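Local atomic coordinates of putative phosphomethylpyrimidine kinase (Bacteroides thetaiotaomicron, PDB entry 3MBH), a protein that probably phosphorylates pyridoxal with ATP as a pyridoxal kinase of the ribokinase clan, and is seen here with pyridoxal bound. Residues Ala160-Thr163 with Glu169-Arg172; Thr185-His190 with Ser197-Asn202; Leu235-Ser240 with Leu245-Gln250. All blocks are in the same frame, centred on the assembly; numbering follows the deposited sequence. Where two conformers were deposited one is given.

Contact 1. Residues Ala160-Thr163 with Glu169-Arg172; sequences ADST and EYLR
S162 and Y170 meet through their hydroxyls, joining the loop before helix 164-176 to the second turn of that helix. OG of S162 lies 3.0 Å from OH of Y170, a hydrogen bond in which either oxygen could be the donor. CA of S162 and CA of Y170 are 9.9 Å apart, so the tyrosine spans most of the gap, and the short serine the rest. The tyrosine CG sits beside the backbone N and opposite the carbonyl carbon (chi1 -56°), which carries the ring off the helix toward the loop. S162 answers with its own OG turned the same way (chi1 -67°).

The approach is to the ring's edge: S162 OG lies in the plane of the phenol, on the CE2 side, 3.5 Å from CE2 of Y170. The bond thus leaves the tyrosine OH bent from the CZ-OH direction, as a phenol hydroxyl prefers when its bonds lie in the ring plane. CB of S162 follows at 3.9 Å from CE2 of Y170, a slight apolar addition. Elsewhere the ring packs on helix 147-154, edge-to-face with F151 and against L150 and L154, while S162 also touches F151. T163, next to S162, is the N-cap of helix 164-176, and E166 OE1 bonds back to T163 N.

Only 73 Å² is buried between the two segments, and neither touching residue is fully buried. The chemistry is therefore that of one neutral hydroxyl pair: it ties the end of the tyrosine ring to the loop by one bond without ionic attraction, and the geometry leaves open which oxygen gives the proton.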
loop_
_atom_site.group_PDB
_atom_site.type_symbol
_atom_site.label_atom_id
_atom_site.label_comp_id
_atom_site.label_asym_id
_atom_site.label_seq_id
_atom_site.Cartn_x
_atom_site.Cartn_y
_atom_site.Cartn_z
ATOM N N ALA A 160 31.595 23.380 18.605
ATOM C CA ALA A 160 31.320 22.159 17.799
ATOM C C ALA A 160 31.674 20.836 18.486
ATOM O O ALA A 160 31.176 19.803 18.089
ATOM C CB ALA A 160 32.019 22.256 16.445
ATOM N N ASP A 161 32.516 20.847 19.509
ATOM C CA ASP A 161 32.971 19.579 20.107
ATOM C C ASP A 161 32.538 19.489 21.565
ATOM O O ASP A 161 33.383 19.543 22.474
ATOM C CB ASP A 161 34.511 19.397 19.971
ATOM N N SER A 162 31.229 19.373 21.794
ATOM C CA SER A 162 30.702 19.068 23.131
ATOM C C SER A 162 30.570 17.566 23.315
ATOM O O SER A 162 30.293 16.877 22.367
ATOM C CB SER A 162 29.334 19.716 23.379
ATOM O OG SER A 162 29.440 21.137 23.435
ATOM N N THR A 163 30.738 17.083 24.548
ATOM C CA THR A 163 30.566 15.672 24.895
ATOM C C THR A 163 29.095 15.304 25.074
ATOM O O THR A 163 28.245 16.188 25.193
ATOM C CB THR A 163 31.310 15.324 26.195
ATOM O OG1 THR A 163 30.670 15.931 27.322
ATOM C CG2 THR A 163 32.789 15.765 26.125
ATOM N N GLU A 169 23.562 17.968 29.791
ATOM C CA GLU A 169 23.416 19.176 30.610
ATOM C C GLU A 169 22.702 20.266 29.821
ATOM O O GLU A 169 21.819 20.898 30.350
ATOM C CB GLU A 169 24.773 19.684 31.145
ATOM C CG GLU A 169 24.839 20.024 32.682
ATOM C CD GLU A 169 23.768 21.044 33.178
ATOM O OE1 GLU A 169 22.542 20.701 33.149
ATOM O OE2 GLU A 169 24.147 22.183 33.620
ATOM N N TYR A 170 23.032 20.494 28.552
ATOM C CA TYR A 170 22.300 21.529 27.810
ATOM C C TYR A 170 20.795 21.193 27.708
ATOM O O TYR A 170 19.927 22.061 27.807
ATOM C CB TYR A 170 22.844 21.691 26.398
ATOM C CG TYR A 170 24.313 21.995 26.238
ATOM C CD1 TYR A 170 24.950 22.956 27.014
ATOM C CD2 TYR A 170 25.050 21.376 25.221
ATOM C CE1 TYR A 170 26.316 23.247 26.821
ATOM C CE2 TYR A 170 26.420 21.656 25.036
ATOM C CZ TYR A 170 27.042 22.586 25.835
ATOM O OH TYR A 170 28.395 22.852 25.615
ATOM N N LEU A 171 20.494 19.920 27.470
ATOM C CA LEU A 171 19.085 19.453 27.341
ATOM C C LEU A 171 18.306 19.787 28.626
ATOM O O LEU A 171 17.223 20.336 28.594
ATOM C CB LEU A 171 19.047 17.954 27.033
ATOM C CG LEU A 171 19.413 17.548 25.596
ATOM C CD1 LEU A 171 19.718 16.101 25.615
ATOM C CD2 LEU A 171 18.275 17.836 24.555
ATOM N N ARG A 172 18.908 19.450 29.749
ATOM C CA ARG A 172 18.299 19.703 31.030
ATOM C C ARG A 172 18.125 21.215 31.310
ATOM O O ARG A 172 17.091 21.614 31.849
ATOM C CB ARG A 172 19.129 18.987 32.100
ATOM C CG ARG A 172 18.698 19.212 33.507
ATOM C CD ARG A 172 17.263 18.821 33.700
ATOM N NE ARG A 172 16.936 18.759 35.112
ATOM C CZ ARG A 172 15.795 18.272 35.578
ATOM N NH1 ARG A 172 14.853 17.855 34.729
ATOM N NH2 ARG A 172 15.583 18.239 36.886
#

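Contact 2. Residues Thr185-His190 with Ser197-Asn202; sequences TSVPVH and SVYAYN
V187 pairs with S197 in the beta hairpin of strands 181-189 and 195-202, part of the central sheet of this ribokinase-like fold. The pair is antiparallel and hydrogen-bonded: V187 N donates to S197 O at 3.0 Å, and S197 N donates to V187 O at 2.8 Å with an N-H...O angle of 160°. Beyond it the register slips. Y199 bonds to I184, so T185 and S186 together face V198, which amounts to a beta bulge. S186 has positive phi (62°), and the axes of the short strand segments run at 118° to one another.

The side chain of V187 can be followed outward. CB of V187 lies 3.4 Å from S197 OG in the conformer given, and S197 O is next to it at 3.6 Å. CG1, opposite the backbone N, reaches 3.7 Å from CE1 of Y199, and CG2, beside that N, comes 3.7 Å from CD1 of Y199. The two methyls thus lie alongside the CD1-CE1 bond of the tyrosine, one against each carbon, with CG2 approaching the ring obliquely, and the side chains cross at about a right angle. V189 CG2 adds a looser touch, 3.9 Å from S197 N.

The far end of the Y199 ring is held from outside, where OH bonds to D164 at the start of helix 164-176. A water lies in the ring plane near that hydroxyl, donates to P188 O, and gives Y199 OH a weak bond. The S197 hydroxyl was modelled in two conformers and its proton's acceptor is unsettled, so its part in this water site is doubtful. On the bulge itself, turned away from strand 195-202, T185 OG1 and S186 OG share a hydrogen bond of 3.0 Å.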
loop_
_atom_site.group_PDB
_atom_site.type_symbol
_atom_site.label_atom_id
_atom_site.label_comp_id
_atom_site.label_asym_id
_atom_site.label_seq_id
_atom_site.Cartn_x
_atom_site.Cartn_y
_atom_site.Cartn_z
ATOM N N THR A 185 19.166 19.157 17.321
ATOM C CA THR A 185 19.565 18.552 16.066
ATOM C C THR A 185 20.934 19.090 15.575
ATOM O O THR A 185 21.498 20.017 16.105
ATOM C CB THR A 185 18.543 18.784 14.987
ATOM O OG1 THR A 185 18.690 20.122 14.482
ATOM C CG2 THR A 185 17.138 18.523 15.510
ATOM N N SER A 186 21.450 18.453 14.556
ATOM C CA SER A 186 22.645 18.889 13.851
ATOM C C SER A 186 23.895 18.916 14.718
ATOM O O SER A 186 24.722 19.837 14.577
ATOM C CB SER A 186 22.413 20.263 13.224
ATOM O OG SER A 186 21.094 20.328 12.697
ATOM N N VAL A 187 24.038 17.919 15.598
ATOM C CA VAL A 187 25.217 17.793 16.406
ATOM C C VAL A 187 26.295 17.022 15.626
ATOM O O VAL A 187 26.070 15.926 15.159
ATOM C CB VAL A 187 24.936 17.107 17.743
ATOM C CG1 VAL A 187 26.258 17.071 18.607
ATOM C CG2 VAL A 187 23.766 17.828 18.484
ATOM N N PRO A 188 27.488 17.600 15.481
ATOM C CA PRO A 188 28.573 16.872 14.823
ATOM C C PRO A 188 29.005 15.592 15.547
ATOM O O PRO A 188 28.852 15.443 16.769
ATOM C CB PRO A 188 29.723 17.851 14.869
ATOM C CG PRO A 188 29.087 19.205 14.916
ATOM C CD PRO A 188 27.824 19.016 15.716
ATOM N N VAL A 189 29.559 14.676 14.781
ATOM C CA VAL A 189 29.981 13.417 15.329
ATOM C C VAL A 189 31.497 13.400 15.271
ATOM O O VAL A 189 32.108 13.585 14.210
ATOM C CB VAL A 189 29.388 12.246 14.560
ATOM C CG1 VAL A 189 29.906 10.881 15.141
ATOM C CG2 VAL A 189 27.871 12.343 14.571
ATOM N N HIS A 190 32.098 13.198 16.431
ATOM C CA HIS A 190 33.550 13.126 16.532
ATOM C C HIS A 190 34.136 12.074 15.572
ATOM O O HIS A 190 33.703 10.896 15.572
ATOM C CB HIS A 190 33.955 12.795 17.974
ATOM C CG HIS A 190 35.417 12.930 18.216
ATOM N ND1 HIS A 190 36.083 14.125 18.033
ATOM C CD2 HIS A 190 36.353 12.021 18.577
ATOM C CE1 HIS A 190 37.368 13.950 18.297
ATOM N NE2 HIS A 190 37.555 12.682 18.629
ATOM N N SER A 197 24.274 13.840 14.593
ATOM C CA SER A 197 23.469 13.249 15.671
ATOM C C SER A 197 22.356 14.190 16.136
ATOM O O SER A 197 22.401 15.406 15.906
ATOM C CB SER A 197 24.328 12.788 16.845
ATOM O OG SER A 197 25.307 13.762 17.151
ATOM N N VAL A 198 21.328 13.577 16.728
ATOM C CA VAL A 198 20.231 14.262 17.346
ATOM C C VAL A 198 20.202 13.754 18.789
ATOM O O VAL A 198 20.377 12.548 19.046
ATOM C CB VAL A 198 18.885 13.960 16.649
ATOM C CG1 VAL A 198 17.703 14.593 17.421
ATOM C CG2 VAL A 198 18.881 14.429 15.144
ATOM N N TYR A 199 20.032 14.662 19.732
ATOM C CA TYR A 199 19.959 14.349 21.151
ATOM C C TYR A 199 18.593 14.835 21.636
ATOM O O TYR A 199 18.038 15.782 21.058
ATOM C CB TYR A 199 21.060 15.051 21.904
ATOM C CG TYR A 199 22.442 14.517 21.672
ATOM C CD1 TYR A 199 23.160 14.817 20.503
ATOM C CD2 TYR A 199 23.077 13.737 22.653
ATOM C CE1 TYR A 199 24.471 14.314 20.332
ATOM C CE2 TYR A 199 24.362 13.275 22.496
ATOM C CZ TYR A 199 25.047 13.538 21.334
ATOM O OH TYR A 199 26.348 13.065 21.243
ATOM N N ALA A 200 18.005 14.142 22.619
ATOM C CA ALA A 200 16.688 14.540 23.149
ATOM C C ALA A 200 16.568 14.164 24.623
ATOM O O ALA A 200 17.247 13.230 25.147
ATOM C CB ALA A 200 15.560 13.892 22.364
ATOM N N TYR A 201 15.695 14.899 25.287
ATOM C CA TYR A 201 15.396 14.680 26.685
ATOM C C TYR A 201 13.877 14.789 26.891
ATOM O O TYR A 201 13.224 15.621 26.313
ATOM C CB TYR A 201 16.174 15.656 27.536
ATOM C CG TYR A 201 15.771 15.631 28.963
ATOM C CD1 TYR A 201 16.125 14.581 29.750
ATOM C CD2 TYR A 201 15.036 16.672 29.524
ATOM C CE1 TYR A 201 15.741 14.506 31.067
ATOM C CE2 TYR A 201 14.646 16.633 30.828
ATOM C CZ TYR A 201 15.021 15.552 31.606
ATOM O OH TYR A 201 14.681 15.462 32.907
ATOM N N ASN A 202 13.329 13.903 27.703
ATOM C CA ASN A 202 11.914 13.930 28.075
ATOM C C ASN A 202 11.913 14.036 29.584
ATOM O O ASN A 202 12.346 13.110 30.296
ATOM C CB ASN A 202 11.186 12.650 27.608
ATOM C CG ASN A 202 9.695 12.770 27.681
ATOM O OD1 ASN A 202 9.168 13.667 28.327
ATOM N ND2 ASN A 202 9.000 11.883 27.015
HETATM O O HOH W 1 27.483 13.632 18.175
#

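Contact 3. Residues Leu235-Ser240 with Leu245-Gln250; sequences LMQGDS and LDRATQ
R247 reaches back to Q237 and D239 in a polar surface contact, a salt bridge joined to a hydrogen bond, where helix 223-236 ends and helix 241-257 begins. Both bonds use NH1. It donates to Q237 OE1 at 2.7 Å with an N-H...O angle of 171°, and to D239 OD2 at 2.7 Å with an angle of 159°. Both acceptors lie almost exactly in the guanidinium plane, at its edge, which accounts for both hydrogens of NH1.

The arginine chain runs out from its helix and bends at chi3 (67°), a turn that swings the guanidinium around OD2 and leaves R247 CD 3.2 Å from D239 OD2. The aspartate meets the arginine through a single oxygen, by its syn lone pair; its carboxylate is steeply inclined to the guanidinium, so this is no flat two-bond pairing. The Q237 amide is more nearly aligned, and its extended chain also brings NE2 within 3.0 Å of a water that accepts from R247 NH2 at 3.0 Å.

Further partners fix the group: L279 O takes a bond from R247 NH2, S234 OG bonds to D239 OD2, and K274 of a second subunit forms a salt bridge with D239 OD1. A leucine in place of R247 would probably leave Q237 OE1 without its donor here and D239 without its intrachain cation.

Between the two acceptors, G238 takes positive phi in a Schellman motif, and S240 then N-caps helix 241-257. The side chain of R247 is about 5 Å from that of D280, a residue seen to bind zinc in a crystal structure of this protein, although no zinc is bound to this chain. The features together are those of a tight helix-helix connection: Schellman C-cap, serine N-cap, and an arginine bracing the turn.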
loop_
_atom_site.group_PDB
_atom_site.type_symbol
_atom_site.label_atom_id
_atom_site.label_comp_id
_atom_site.label_asym_id
_atom_site.label_seq_id
_atom_site.Cartn_x
_atom_site.Cartn_y
_atom_site.Cartn_z
ATOM N N LEU A 235 4.267 12.519 17.350
ATOM C CA LEU A 235 3.809 12.664 18.758
ATOM C C LEU A 235 2.268 12.754 18.785
ATOM O O LEU A 235 1.634 12.106 19.592
ATOM C CB LEU A 235 4.460 13.865 19.442
ATOM C CG LEU A 235 5.999 13.800 19.674
ATOM C CD1 LEU A 235 6.536 15.102 20.229
ATOM C CD2 LEU A 235 6.376 12.582 20.615
HETATM N N MSE A 236 1.680 13.524 17.868
HETATM C CA MSE A 236 0.215 13.599 17.803
HETATM C C MSE A 236 -0.445 12.291 17.420
HETATM O O MSE A 236 -1.575 12.055 17.806
HETATM C CB MSE A 236 -0.227 14.691 16.857
HETATM C CG MSE A 236 0.128 16.063 17.378
HETATM SE SE MSE A 236 -0.414 17.425 16.130
HETATM C CE MSE A 236 -2.278 17.499 16.612
ATOM N N GLN A 237 0.265 11.415 16.706
ATOM C CA GLN A 237 -0.257 10.072 16.460
ATOM C C GLN A 237 -0.084 9.111 17.697
ATOM O O GLN A 237 -0.465 7.956 17.647
ATOM C CB GLN A 237 0.363 9.447 15.206
ATOM C CG GLN A 237 -0.065 10.102 13.930
ATOM C CD GLN A 237 0.653 9.541 12.743
ATOM O OE1 GLN A 237 1.581 8.755 12.910
ATOM N NE2 GLN A 237 0.230 9.932 11.526
ATOM N N GLY A 238 0.507 9.592 18.788
ATOM C CA GLY A 238 0.735 8.758 19.986
ATOM C C GLY A 238 2.057 8.000 19.969
ATOM O O GLY A 238 2.236 7.065 20.768
ATOM N N ASP A 239 2.979 8.333 19.059
ATOM C CA ASP A 239 4.275 7.635 19.057
ATOM C C ASP A 239 5.067 8.130 20.271
ATOM O O ASP A 239 4.884 9.266 20.738
ATOM C CB ASP A 239 5.084 7.872 17.787
ATOM C CG ASP A 239 4.392 7.377 16.515
ATOM O OD1 ASP A 239 3.388 6.666 16.608
ATOM O OD2 ASP A 239 4.823 7.794 15.399
ATOM N N SER A 240 5.930 7.279 20.804
ATOM C CA SER A 240 6.899 7.679 21.808
ATOM C C SER A 240 7.962 8.626 21.213
ATOM O O SER A 240 8.114 8.710 19.983
ATOM C CB SER A 240 7.639 6.441 22.334
ATOM O OG SER A 240 8.553 5.987 21.361
ATOM N N LEU A 245 11.747 10.465 16.900
ATOM C CA LEU A 245 13.114 10.678 16.433
ATOM C C LEU A 245 13.541 9.781 15.240
ATOM O O LEU A 245 14.214 10.243 14.301
ATOM C CB LEU A 245 14.107 10.446 17.595
ATOM C CG LEU A 245 14.025 11.377 18.815
ATOM C CD1 LEU A 245 15.097 10.960 19.910
ATOM C CD2 LEU A 245 14.154 12.810 18.433
ATOM N N ASP A 246 13.199 8.494 15.312
ATOM C CA ASP A 246 13.490 7.540 14.219
ATOM C C ASP A 246 12.718 7.850 12.964
ATOM O O ASP A 246 13.307 7.896 11.880
ATOM C CB ASP A 246 13.225 6.104 14.689
ATOM C CG ASP A 246 14.373 5.590 15.578
ATOM O OD1 ASP A 246 15.533 5.679 15.109
ATOM O OD2 ASP A 246 14.141 5.129 16.705
ATOM N N ARG A 247 11.419 8.120 13.105
ATOM C CA ARG A 247 10.601 8.468 11.958
ATOM C C ARG A 247 11.141 9.716 11.277
ATOM O O ARG A 247 11.262 9.738 10.051
ATOM C CB ARG A 247 9.151 8.661 12.363
ATOM C CG ARG A 247 8.507 7.406 12.823
ATOM C CD ARG A 247 6.972 7.554 13.033
ATOM N NE ARG A 247 6.260 7.785 11.796
ATOM C CZ ARG A 247 4.977 8.088 11.727
ATOM N NH1 ARG A 247 4.254 8.214 12.835
ATOM N NH2 ARG A 247 4.411 8.252 10.526
ATOM N N ALA A 248 11.450 10.764 12.057
ATOM C CA ALA A 248 11.932 12.060 11.506
ATOM C C ALA A 248 13.287 11.913 10.810
ATOM O O ALA A 248 13.437 12.334 9.666
ATOM C CB ALA A 248 11.991 13.152 12.557
ATOM N N THR A 249 14.237 11.226 11.437
ATOM C CA THR A 249 15.556 11.088 10.859
ATOM C C THR A 249 15.554 10.192 9.601
ATOM O O THR A 249 16.246 10.485 8.626
ATOM C CB THR A 249 16.587 10.634 11.917
ATOM O OG1 THR A 249 16.142 9.452 12.606
ATOM C CG2 THR A 249 16.841 11.803 12.959
ATOM N N GLN A 250 14.766 9.111 9.608
ATOM C CA GLN A 250 14.714 8.220 8.464
ATOM C C GLN A 250 14.050 8.872 7.260
ATOM O O GLN A 250 14.507 8.694 6.148
ATOM C CB GLN A 250 14.093 6.878 8.860
ATOM C CG GLN A 250 15.125 6.179 9.819
ATOM C CD GLN A 250 14.684 4.827 10.304
ATOM O OE1 GLN A 250 14.068 4.070 9.535
ATOM N NE2 GLN A 250 14.975 4.513 11.589
HETATM O O HOH W 2 1.803 8.827 9.186
#

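How the contacts relate
From the N terminus the three contacts follow in series, none nested in or crossing another. Contact 1 closes first, over the start of helix 164-176; contact 2 then closes the hairpin of strands 181-189 and 195-202; contact 3 closes the turn between helices 223-236 and 241-257. Contact 2 lies between the others. On one side L171 of contact 1 packs on Y201, its CB 3.7 Å from Y201 CB. On the other, L245 and T249 of contact 3 rest on A200 and V198. Contacts 1 and 3, with centres about 23 Å apart, do not touch: helices 164-176 and 241-257 sandwich the sheet, as in an alpha/beta/alpha ribokinase-like fold.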